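Local coordinates for protein gamma-glutamyl-gamma-aminobutyrate hydrolase PuuD (Escherichia coli, PDB 6VTV) that hydrolyses the gamma-glutamyl linkage of gamma-glutamyl-gamma-aminobutyrate, releasing 4-aminobutanoate and glutamate in the final step of the pathway from putrescine to 4-aminobutanoate, at residues Glu141-Arg146 with Pro159-Gln164; Glu201-Ser204 with Leu208-Ala211; Glu123-Thr128 with Gln189-Val194. All coordinates share one frame; numbering follows the deposited sequence.

Interaction 1 of 3, residues Glu141-Arg146 with Pro159-Gln164; sequences ELLEHR and PSHEVQ. With MN (manganese (II) ion), chain D.
ND1 of His145 and NE2 of His161 lie only 3.2 Å apart without a hydrogen bond between them, because both are ligands of the same manganese ion. His145 binds through ND1 and His161 through NE2, each 2.3 Å from the metal. Their planes are turned 77° against each other, with His161 NE2 at the edge of the His145 ring. The CB of His161 already points toward 141-146, and chi1 of 61°, with CG between the backbone N and the carbonyl carbon, brings NE2 to the metal. Its far nitrogen is tied down locally: ND1 donates to Glu162 O over 2.9 Å, within 12° of the ring plane but well above the carbonyl plane, which helps fix the ring's rotation. His145 has a second-shell partner in Asp206, whose OD2 takes hydrogen bonds from His145 NE2 and from the backbone N of Leu143. Away from the metal, at the base of the His161 side chain, Leu143 CD1 rests 4.1 Å from His161 CB. Farther out, water joins the segments. One molecule donates to Glu144 O and to Ser160 OG, and Ser160 OG in turn donates to a second, 2.6 Å away, that donates to Arg146 O. The Glu144 carboxylate turns away from the contact to Arg146, which grips it side-on through NE and NH2, while Glu144 OE2 also accepts the Arg146 backbone N-H. Water, Ser185, His187 and Glu210 complete the six-ligand manganese site. The segment 141-146 belongs to the loop between strand 132-133 and helix 153-156. Strand 161-165 runs between strands 180-183 and 198-203, antiparallel to both, and a classic beta bulge sets Ser160 and His161 together opposite Val183.

Interaction 2 of 3, residues Glu201-Ser204 with Leu208-Ala211; sequences EARS and LVEA. With MN (manganese (II) ion), chain D.
Over one face of the Arg203 guanidinium lies the methyl CG2 of Val209, 3.6 Å from NH1; the same NH1 hydrogen-bonds to Gly207 O in the turn. The arginine chain runs straight from CG to NE and crosses the valine obliquely. The other flat group, the Glu210 carboxylate, divides its work. OE2 binds manganese at 2.2 Å, whereas OE1, too far from the ion to be a second ligand, accepts a hydrogen bond from the metal-bound water at 2.5 Å. The Glu210 chain is bent at chi2 (-95°), and its CG packs 3.8 Å from Ser204 OG. The serine hydroxyl has Asp206 as its hydrogen-bond partner and also lies against Leu208 CB.

Between the backbones the pairing slips by one residue: two successive residues, Glu210 and Ala211, stand against the single Ala202, a beta bulge. Ala202 O takes the Glu210 N-H over 3.0 Å and, weakly, that of Ala211. Ala211 O in turn accepts from Glu201 N at 2.8 Å, with a weak second bond from Ala202 N. Near the turn Ser204 N bonds to Leu208 O, 3.0 Å away. On one side of the sheet the methyls of Ala202 and Ala211 meet at 3.9 Å; Arg203 and Val209 project from the opposite side. The bulge lies at the very residue that reaches the metal.

This is a beta hairpin of strands 198-203 and 209-214 within the large mixed sheet. Strand 161-165 flanks it beyond 198-203 and strand 220-223 beyond 209-214, while Leu171 of helix 170-174 packs on both alanines.

Interaction 3 of 3, residues Glu123-Thr128 with Gln189-Val194; sequences ELVVAT and QGAKVV
Val125 carries the helix side of this contact, its two methyls meeting Ala191 and Val193 of the facing segment. CG1, anti to the backbone N (chi1 169°), approaches the backbone oxygen of Val193 to 3.5 Å, a carbon-to-oxygen packing contact. CG2 reaches the other way along the segment and touches Ala191 CB at 4.3 Å. No hydrogen bond crosses between the two segments, so the fit rests on this one branched side chain, which also packs on Leu198 of strand 198-203.

Helix 119-127 directly follows the predicted nucleophile Cys118 at the end of strand 114-117, the strand-nucleophile-helix turn known as the nucleophile elbow in class I glutamine amidotransferases. Val125 lies in the last turn of that helix, and Leu124 and Ala127 pack on Ile104 of helix 94-109.

At the helix end, Leu124 O is gripped twice by Thr128. The hydroxyl OG1 donates at 2.8 Å and the backbone N at 3.2 Å, from opposite faces of the carbonyl plane. On the other side of the contact, the segment carrying Ala191 and Val193 is shaped by its pairing with strand 132-133 and the residue before it: Gly190 bonds to His133, and a further bulge pairs both Lys192 and Val193 with Ser131. Val193 N also bonds to Ser131 OG, while the lysine chain leads away from the helix to a salt bridge with Glu85.

In the fold
Interactions 1 and 2 meet at the manganese ion, their centres 10 Å apart: Glu210 OE2 lies 3.2 Å from both His145 ND1 and His161 NE2, and they share the water bound to the metal. Their strands are neighbours in the sheet, where Gln164 N probably hydrogen-bonds to Arg203 O at 2.8 Å. Interaction 3 closes a long loop that contains interaction 1 without touching it, but it packs on interaction 2 through Ala191, whose CB is 4.1 Å from Val209 CB. The metal site is near the predicted catalytic residues: the side chains of Glu210 and Cys118 are about 8 Å apart.

Interaction 1 of 3, residues Glu141-Arg146 with Pro159-Gln164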
ATOM      1  N   GLU B 141      -0.623  32.634  21.384  1.00 50.51           N
ATOM      2  CA  GLU B 141      -1.763  33.237  20.706  1.00 51.98           C
ATOM      3  C   GLU B 141      -2.678  32.218  20.040  1.00 43.66           C
ATOM      4  O   GLU B 141      -3.691  32.615  19.451  1.00 41.81           O
ATOM      5  CB  GLU B 141      -1.279  34.240  19.653  1.00 58.44           C
ATOM      6  CG  GLU B 141      -0.288  33.668  18.640  1.00 56.94           C
ATOM      7  CD  GLU B 141       1.135  33.610  19.167  1.00 59.98           C
ATOM      8  OE1 GLU B 141       2.014  33.083  18.453  1.00 59.84           O
ATOM      9  OE2 GLU B 141       1.377  34.093  20.293  1.00 63.84           O
ATOM     10  N   LEU B 142      -2.365  30.929  20.118  1.00 39.17           N
ATOM     11  CA  LEU B 142      -3.061  29.911  19.349  1.00 36.41           C
ATOM     12  C   LEU B 142      -3.900  29.014  20.250  1.00 33.05           C
ATOM     13  O   LEU B 142      -3.660  28.894  21.454  1.00 34.74           O
ATOM     14  CB  LEU B 142      -2.067  29.060  18.551  1.00 38.34           C
ATOM     15  CG  LEU B 142      -1.221  29.819  17.528  1.00 39.39           C
ATOM     16  CD1 LEU B 142      -0.331  28.864  16.747  1.00 39.36           C
ATOM     17  CD2 LEU B 142      -2.114  30.617  16.593  1.00 37.08           C
ATOM     18  N   LEU B 143      -4.896  28.380  19.636  1.00 32.14           N
ATOM     19  CA  LEU B 143      -5.699  27.375  20.311  1.00 34.32           C
ATOM     20  C   LEU B 143      -4.896  26.087  20.482  1.00 33.46           C
ATOM     21  O   LEU B 143      -3.800  25.924  19.938  1.00 31.03           O
ATOM     22  CB  LEU B 143      -6.974  27.086  19.517  1.00 35.04           C
ATOM     23  CG  LEU B 143      -7.822  28.282  19.083  1.00 37.85           C
ATOM     24  CD1 LEU B 143      -8.801  27.866  17.997  1.00 34.21           C
ATOM     25  CD2 LEU B 143      -8.559  28.876  20.270  1.00 40.61           C
ATOM     26  N   GLU B 144      -5.458  25.155  21.246  1.00 33.64           N
ATOM     27  CA  GLU B 144      -4.869  23.824  21.377  1.00 34.27           C
ATOM     28  C   GLU B 144      -5.334  22.990  20.193  1.00 31.79           C
ATOM     29  O   GLU B 144      -6.481  22.541  20.142  1.00 32.31           O
ATOM     30  CB  GLU B 144      -5.258  23.182  22.704  1.00 37.70           C
ATOM     31  CG  GLU B 144      -4.662  21.796  22.909  1.00 35.33           C
ATOM     32  CD  GLU B 144      -3.157  21.773  22.712  1.00 35.42           C
ATOM     33  OE1 GLU B 144      -2.427  22.200  23.631  1.00 37.21           O
ATOM     34  OE2 GLU B 144      -2.705  21.334  21.635  1.00 29.56           O
ATOM     35  N   HIS B 145      -4.442  22.785  19.227  1.00 26.45           N
ATOM     36  CA  HIS B 145      -4.781  22.060  18.011  1.00 24.61           C
ATOM     37  C   HIS B 145      -4.527  20.562  18.114  1.00 24.36           C
ATOM     38  O   HIS B 145      -4.942  19.817  17.220  1.00 24.25           O
ATOM     39  CB  HIS B 145      -4.001  22.638  16.824  1.00 23.18           C
ATOM     40  CG  HIS B 145      -4.512  23.967  16.358  1.00 23.39           C
ATOM     41  ND1 HIS B 145      -5.524  24.092  15.430  1.00 22.80           N
ATOM     42  CD2 HIS B 145      -4.153  25.230  16.696  1.00 26.37           C
ATOM     43  CE1 HIS B 145      -5.766  25.373  15.215  1.00 23.55           C
ATOM     44  NE2 HIS B 145      -4.948  26.084  15.970  1.00 24.58           N
ATOM     45  N   ARG B 146      -3.869  20.103  19.174  1.00 25.66           N
ATOM     46  CA  ARG B 146      -3.602  18.684  19.343  1.00 30.93           C
ATOM     47  C   ARG B 146      -4.799  17.975  19.961  1.00 32.79           C
ATOM     48  O   ARG B 146      -5.594  18.569  20.694  1.00 28.38           O
ATOM     49  CB  ARG B 146      -2.377  18.463  20.228  1.00 27.26           C
ATOM     50  CG  ARG B 146      -1.081  18.965  19.639  1.00 31.18           C
ATOM     51  CD  ARG B 146       0.026  18.939  20.676  1.00 28.25           C
ATOM     52  NE  ARG B 146      -0.303  19.766  21.833  1.00 30.02           N
ATOM     53  CZ  ARG B 146       0.490  19.926  22.886  1.00 32.93           C
ATOM     54  NH1 ARG B 146       1.665  19.313  22.933  1.00 32.69           N
ATOM     55  NH2 ARG B 146       0.107  20.699  23.893  1.00 33.93           N
ATOM     56  N   PRO B 159     -15.205  16.925  16.696  1.00 36.51           N
ATOM     57  CA  PRO B 159     -15.018  18.347  16.380  1.00 34.99           C
ATOM     58  C   PRO B 159     -14.198  19.052  17.449  1.00 30.01           C
ATOM     59  O   PRO B 159     -14.395  18.850  18.647  1.00 31.79           O
ATOM     60  CB  PRO B 159     -16.450  18.884  16.321  1.00 37.50           C
ATOM     61  CG  PRO B 159     -17.263  17.712  15.913  1.00 41.04           C
ATOM     62  CD  PRO B 159     -16.607  16.504  16.523  1.00 32.14           C
ATOM     63  N   SER B 160     -13.261  19.884  17.002  1.00 28.52           N
ATOM     64  CA  SER B 160     -12.312  20.536  17.895  1.00 34.97           C
ATOM     65  C   SER B 160     -12.418  22.051  17.863  1.00 34.50           C
ATOM     66  O   SER B 160     -12.484  22.687  18.922  1.00 31.11           O
ATOM     67  CB  SER B 160     -10.879  20.106  17.538  1.00 26.91           C
ATOM     68  OG  SER B 160      -9.972  20.468  18.566  1.00 27.63           O
ATOM     69  N   HIS B 161     -12.419  22.649  16.677  1.00 28.18           N
ATOM     70  CA  HIS B 161     -12.515  24.093  16.536  1.00 28.98           C
ATOM     71  C   HIS B 161     -13.128  24.406  15.179  1.00 28.46           C
ATOM     72  O   HIS B 161     -13.248  23.538  14.308  1.00 27.20           O
ATOM     73  CB  HIS B 161     -11.144  24.763  16.691  1.00 28.27           C
ATOM     74  CG  HIS B 161     -10.141  24.329  15.668  1.00 25.96           C
ATOM     75  ND1 HIS B 161     -10.217  24.704  14.344  1.00 27.27           N
ATOM     76  CD2 HIS B 161      -9.039  23.548  15.776  1.00 24.73           C
ATOM     77  CE1 HIS B 161      -9.206  24.173  13.680  1.00 26.56           C
ATOM     78  NE2 HIS B 161      -8.477  23.467  14.526  1.00 25.63           N
ATOM     79  N   GLU B 162     -13.516  25.663  15.002  1.00 29.78           N
ATOM     80  CA  GLU B 162     -14.081  26.097  13.736  1.00 34.01           C
ATOM     81  C   GLU B 162     -12.980  26.581  12.796  1.00 33.65           C
ATOM     82  O   GLU B 162     -11.840  26.820  13.196  1.00 30.92           O
ATOM     83  CB  GLU B 162     -15.114  27.201  13.956  1.00 33.56           C
ATOM     84  CG  GLU B 162     -16.201  26.849  14.951  1.00 36.13           C
ATOM     85  CD  GLU B 162     -17.076  28.036  15.299  1.00 44.74           C
ATOM     86  OE1 GLU B 162     -18.148  28.187  14.676  1.00 49.73           O
ATOM     87  OE2 GLU B 162     -16.691  28.817  16.193  1.00 48.78           O
ATOM     88  N   VAL B 163     -13.339  26.705  11.521  1.00 27.98           N
ATOM     89  CA  VAL B 163     -12.490  27.335  10.518  1.00 30.81           C
ATOM     90  C   VAL B 163     -13.370  28.233   9.662  1.00 32.87           C
ATOM     91  O   VAL B 163     -14.552  27.952   9.444  1.00 35.85           O
ATOM     92  CB  VAL B 163     -11.737  26.310   9.636  1.00 30.85           C
ATOM     93  CG1 VAL B 163     -10.700  25.551  10.450  1.00 23.57           C
ATOM     94  CG2 VAL B 163     -12.712  25.349   8.988  1.00 33.72           C
ATOM     95  N   GLN B 164     -12.789  29.329   9.183  1.00 30.07           N
ATOM     96  CA  GLN B 164     -13.489  30.284   8.336  1.00 35.41           C
ATOM     97  C   GLN B 164     -12.877  30.265   6.943  1.00 40.40           C
ATOM     98  O   GLN B 164     -11.667  30.455   6.791  1.00 37.12           O
ATOM     99  CB  GLN B 164     -13.426  31.693   8.927  1.00 35.94           C
ATOM    100  CG  GLN B 164     -14.159  32.736   8.104  1.00 44.47           C
ATOM    101  CD  GLN B 164     -14.654  33.893   8.945  1.00 56.08           C
ATOM    102  OE1 GLN B 164     -14.097  34.990   8.899  1.00 62.36           O
ATOM    103  NE2 GLN B 164     -15.705  33.656   9.721  1.00 58.63           N
TER
HETATM  104 MN    MN D 301      -6.438  22.568  13.992  1.00 26.30          MN
HETATM  105  O   HOH W   1      -9.238  22.974  19.352  1.00 33.10           O
HETATM  106  O   HOH W   2      -8.161  18.761  19.262  1.00 39.21           O
HETATM  107  O   HOH W   3      -7.359  21.160  12.429  1.00 22.08           O

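Interaction 2 of 3, residues Glu201-Ser204 with Leu208-Ala211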
ATOM      1  N   GLU B 201      -6.875  29.083   2.109  1.00 27.91           N
ATOM      2  CA  GLU B 201      -8.254  28.654   1.917  1.00 28.36           C
ATOM      3  C   GLU B 201      -9.113  28.794   3.165  1.00 29.90           C
ATOM      4  O   GLU B 201     -10.305  29.094   3.048  1.00 30.94           O
ATOM      5  CB  GLU B 201      -8.295  27.197   1.442  1.00 24.80           C
ATOM      6  CG  GLU B 201      -7.823  26.997   0.011  1.00 28.31           C
ATOM      7  CD  GLU B 201      -8.876  27.379  -1.012  1.00 33.84           C
ATOM      8  OE1 GLU B 201     -10.039  27.606  -0.617  1.00 37.51           O
ATOM      9  OE2 GLU B 201      -8.540  27.458  -2.212  1.00 37.05           O
ATOM     10  N   ALA B 202      -8.546  28.585   4.352  1.00 28.02           N
ATOM     11  CA  ALA B 202      -9.315  28.685   5.586  1.00 29.29           C
ATOM     12  C   ALA B 202      -8.368  28.925   6.752  1.00 27.25           C
ATOM     13  O   ALA B 202      -7.182  28.591   6.693  1.00 23.74           O
ATOM     14  CB  ALA B 202     -10.158  27.427   5.826  1.00 28.77           C
ATOM     15  N   ARG B 203      -8.915  29.511   7.819  1.00 27.24           N
ATOM     16  CA  ARG B 203      -8.161  29.783   9.035  1.00 28.07           C
ATOM     17  C   ARG B 203      -9.003  29.440  10.257  1.00 31.27           C
ATOM     18  O   ARG B 203     -10.220  29.637  10.266  1.00 28.68           O
ATOM     19  CB  ARG B 203      -7.732  31.253   9.141  1.00 28.65           C
ATOM     20  CG  ARG B 203      -6.811  31.754   8.050  1.00 32.75           C
ATOM     21  CD  ARG B 203      -6.479  33.218   8.299  1.00 33.93           C
ATOM     22  NE  ARG B 203      -5.603  33.780   7.276  1.00 37.19           N
ATOM     23  CZ  ARG B 203      -4.278  33.836   7.376  1.00 41.22           C
ATOM     24  NH1 ARG B 203      -3.670  33.361   8.454  1.00 44.10           N
ATOM     25  NH2 ARG B 203      -3.562  34.370   6.396  1.00 38.72           N
ATOM     26  N   SER B 204      -8.334  28.939  11.296  1.00 29.83           N
ATOM     27  CA  SER B 204      -8.958  28.806  12.600  1.00 31.22           C
ATOM     28  C   SER B 204      -9.119  30.193  13.226  1.00 30.87           C
ATOM     29  O   SER B 204      -8.493  31.156  12.779  1.00 32.40           O
ATOM     30  CB  SER B 204      -8.121  27.895  13.497  1.00 28.49           C
ATOM     31  OG  SER B 204      -6.732  28.077  13.280  1.00 33.55           O
ATOM     32  N   LEU B 208      -4.416  30.725  12.524  1.00 28.51           N
ATOM     33  CA  LEU B 208      -3.612  29.650  11.956  1.00 29.41           C
ATOM     34  C   LEU B 208      -4.214  29.169  10.642  1.00 28.62           C
ATOM     35  O   LEU B 208      -5.421  28.927  10.550  1.00 26.64           O
ATOM     36  CB  LEU B 208      -3.506  28.483  12.937  1.00 27.61           C
ATOM     37  CG  LEU B 208      -2.601  27.336  12.480  1.00 25.43           C
ATOM     38  CD1 LEU B 208      -1.132  27.694  12.677  1.00 26.61           C
ATOM     39  CD2 LEU B 208      -2.944  26.039  13.197  1.00 20.86           C
ATOM     40  N   VAL B 209      -3.366  29.026   9.626  1.00 25.74           N
ATOM     41  CA  VAL B 209      -3.822  28.536   8.332  1.00 28.27           C
ATOM     42  C   VAL B 209      -4.173  27.059   8.460  1.00 30.37           C
ATOM     43  O   VAL B 209      -3.335  26.238   8.853  1.00 26.68           O
ATOM     44  CB  VAL B 209      -2.757  28.767   7.253  1.00 29.13           C
ATOM     45  CG1 VAL B 209      -3.172  28.097   5.959  1.00 30.68           C
ATOM     46  CG2 VAL B 209      -2.536  30.257   7.039  1.00 28.22           C
ATOM     47  N   GLU B 210      -5.418  26.716   8.136  1.00 30.63           N
ATOM     48  CA  GLU B 210      -5.898  25.344   8.230  1.00 28.11           C
ATOM     49  C   GLU B 210      -6.170  24.712   6.872  1.00 27.21           C
ATOM     50  O   GLU B 210      -6.488  23.519   6.815  1.00 28.07           O
ATOM     51  CB  GLU B 210      -7.167  25.285   9.092  1.00 29.01           C
ATOM     52  CG  GLU B 210      -6.911  25.403  10.588  1.00 28.87           C
ATOM     53  CD  GLU B 210      -6.814  24.054  11.275  1.00 29.31           C
ATOM     54  OE1 GLU B 210      -7.399  23.078  10.758  1.00 28.21           O
ATOM     55  OE2 GLU B 210      -6.152  23.966  12.330  1.00 30.79           O
ATOM     56  N   ALA B 211      -6.053  25.469   5.783  1.00 30.33           N
ATOM     57  CA  ALA B 211      -6.277  24.935   4.448  1.00 23.90           C
ATOM     58  C   ALA B 211      -5.606  25.846   3.429  1.00 24.02           C
ATOM     59  O   ALA B 211      -5.650  27.071   3.564  1.00 25.83           O
ATOM     60  CB  ALA B 211      -7.774  24.802   4.142  1.00 23.06           C
TER
HETATM   61 MN    MN D 301      -6.438  22.568  13.992  1.00 26.30          MN
HETATM   62  O   HOH W   3      -7.359  21.160  12.429  1.00 22.08           O

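Interaction 3 of 3, residues Glu123-Thr128 with Gln189-Val194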
ATOM      1  N   GLU B 123       3.185  19.010   4.087  1.00 22.04           N
ATOM      2  CA  GLU B 123       4.047  18.657   2.964  1.00 21.59           C
ATOM      3  C   GLU B 123       3.855  19.623   1.801  1.00 23.81           C
ATOM      4  O   GLU B 123       4.827  20.015   1.146  1.00 26.51           O
ATOM      5  CB  GLU B 123       3.773  17.218   2.523  1.00 21.97           C
ATOM      6  CG  GLU B 123       4.329  16.171   3.472  1.00 20.14           C
ATOM      7  CD  GLU B 123       3.786  14.782   3.197  1.00 21.97           C
ATOM      8  OE1 GLU B 123       2.754  14.670   2.502  1.00 25.56           O
ATOM      9  OE2 GLU B 123       4.391  13.801   3.675  1.00 25.44           O
ATOM     10  N   LEU B 124       2.608  20.023   1.536  1.00 19.81           N
ATOM     11  CA  LEU B 124       2.339  20.986   0.472  1.00 19.73           C
ATOM     12  C   LEU B 124       3.003  22.325   0.763  1.00 19.85           C
ATOM     13  O   LEU B 124       3.607  22.940  -0.125  1.00 23.62           O
ATOM     14  CB  LEU B 124       0.830  21.169   0.301  1.00 25.21           C
ATOM     15  CG  LEU B 124       0.181  20.721  -1.009  1.00 34.77           C
ATOM     16  CD1 LEU B 124      -1.172  21.399  -1.182  1.00 33.50           C
ATOM     17  CD2 LEU B 124       1.086  21.018  -2.194  1.00 38.95           C
ATOM     18  N   VAL B 125       2.892  22.795   2.006  1.00 23.86           N
ATOM     19  CA  VAL B 125       3.458  24.089   2.372  1.00 26.22           C
ATOM     20  C   VAL B 125       4.974  24.066   2.230  1.00 27.27           C
ATOM     21  O   VAL B 125       5.578  25.003   1.692  1.00 22.07           O
ATOM     22  CB  VAL B 125       3.026  24.473   3.800  1.00 21.36           C
ATOM     23  CG1 VAL B 125       3.806  25.680   4.294  1.00 21.68           C
ATOM     24  CG2 VAL B 125       1.528  24.744   3.841  1.00 19.68           C
ATOM     25  N   VAL B 126       5.613  22.990   2.691  1.00 23.62           N
ATOM     26  CA  VAL B 126       7.069  22.917   2.632  1.00 23.59           C
ATOM     27  C   VAL B 126       7.541  22.718   1.196  1.00 23.74           C
ATOM     28  O   VAL B 126       8.557  23.289   0.780  1.00 26.73           O
ATOM     29  CB  VAL B 126       7.583  21.804   3.565  1.00 21.83           C
ATOM     30  CG1 VAL B 126       9.075  21.577   3.363  1.00 23.43           C
ATOM     31  CG2 VAL B 126       7.293  22.160   5.013  1.00 21.28           C
ATOM     32  N   ALA B 127       6.808  21.924   0.408  1.00 22.65           N
ATOM     33  CA  ALA B 127       7.254  21.622  -0.949  1.00 24.01           C
ATOM     34  C   ALA B 127       7.257  22.859  -1.837  1.00 25.30           C
ATOM     35  O   ALA B 127       8.058  22.946  -2.775  1.00 26.75           O
ATOM     36  CB  ALA B 127       6.376  20.535  -1.567  1.00 27.31           C
ATOM     37  N   THR B 128       6.383  23.824  -1.562  1.00 24.39           N
ATOM     38  CA  THR B 128       6.265  25.021  -2.381  1.00 28.91           C
ATOM     39  C   THR B 128       7.034  26.206  -1.811  1.00 31.30           C
ATOM     40  O   THR B 128       6.868  27.330  -2.296  1.00 36.34           O
ATOM     41  CB  THR B 128       4.792  25.386  -2.568  1.00 29.41           C
ATOM     42  OG1 THR B 128       4.129  25.375  -1.297  1.00 29.68           O
ATOM     43  CG2 THR B 128       4.118  24.383  -3.495  1.00 31.32           C
ATOM     44  N   GLN B 189       1.927  20.574  14.906  1.00 22.10           N
ATOM     45  CA  GLN B 189       2.618  21.456  13.984  1.00 23.27           C
ATOM     46  C   GLN B 189       1.602  22.101  13.051  1.00 22.53           C
ATOM     47  O   GLN B 189       0.471  21.625  12.905  1.00 23.08           O
ATOM     48  CB  GLN B 189       3.683  20.701  13.175  1.00 21.49           C
ATOM     49  CG  GLN B 189       4.744  20.028  14.035  1.00 20.58           C
ATOM     50  CD  GLN B 189       6.006  19.698  13.262  1.00 22.07           C
ATOM     51  OE1 GLN B 189       6.004  19.661  12.032  1.00 27.15           O
ATOM     52  NE2 GLN B 189       7.096  19.459  13.982  1.00 24.29           N
ATOM     53  N   GLY B 190       2.009  23.200  12.425  1.00 19.76           N
ATOM     54  CA  GLY B 190       1.115  23.914  11.532  1.00 22.26           C
ATOM     55  C   GLY B 190       1.888  24.838  10.621  1.00 21.58           C
ATOM     56  O   GLY B 190       3.098  25.022  10.764  1.00 23.42           O
ATOM     57  N   ALA B 191       1.161  25.424   9.673  1.00 18.72           N
ATOM     58  CA  ALA B 191       1.774  26.328   8.710  1.00 18.94           C
ATOM     59  C   ALA B 191       2.257  27.596   9.402  1.00 26.44           C
ATOM     60  O   ALA B 191       1.523  28.211  10.182  1.00 26.26           O
ATOM     61  CB  ALA B 191       0.781  26.675   7.602  1.00 18.98           C
ATOM     62  N   LYS B 192       3.502  27.979   9.124  1.00 24.75           N
ATOM     63  CA  LYS B 192       4.049  29.228   9.636  1.00 26.31           C
ATOM     64  C   LYS B 192       4.073  30.266   8.523  1.00 27.08           C
ATOM     65  O   LYS B 192       3.281  31.212   8.528  1.00 30.81           O
ATOM     66  CB  LYS B 192       5.455  29.014  10.205  1.00 22.60           C
ATOM     67  CG  LYS B 192       6.069  30.261  10.822  1.00 23.35           C
ATOM     68  CD  LYS B 192       7.206  29.909  11.768  1.00 27.52           C
ATOM     69  CE  LYS B 192       8.322  29.173  11.043  1.00 30.44           C
ATOM     70  NZ  LYS B 192       9.394  28.732  11.979  1.00 34.72           N
ATOM     71  N   VAL B 193       4.978  30.091   7.566  1.00 24.56           N
ATOM     72  CA  VAL B 193       5.037  30.919   6.369  1.00 26.74           C
ATOM     73  C   VAL B 193       4.444  30.125   5.215  1.00 29.88           C
ATOM     74  O   VAL B 193       4.803  28.960   5.004  1.00 27.20           O
ATOM     75  CB  VAL B 193       6.480  31.353   6.059  1.00 29.22           C
ATOM     76  CG1 VAL B 193       6.605  31.796   4.609  1.00 29.74           C
ATOM     77  CG2 VAL B 193       6.910  32.468   6.996  1.00 31.79           C
ATOM     78  N   VAL B 194       3.528  30.744   4.479  1.00 29.64           N
ATOM     79  CA  VAL B 194       2.921  30.144   3.299  1.00 30.62           C
ATOM     80  C   VAL B 194       3.454  30.871   2.073  1.00 29.53           C
ATOM     81  O   VAL B 194       3.421  32.106   2.011  1.00 32.93           O
ATOM     82  CB  VAL B 194       1.385  30.197   3.365  1.00 32.65           C
ATOM     83  CG1 VAL B 194       0.784  29.869   2.012  1.00 34.07           C
ATOM     84  CG2 VAL B 194       0.877  29.226   4.420  1.00 28.66           C
TER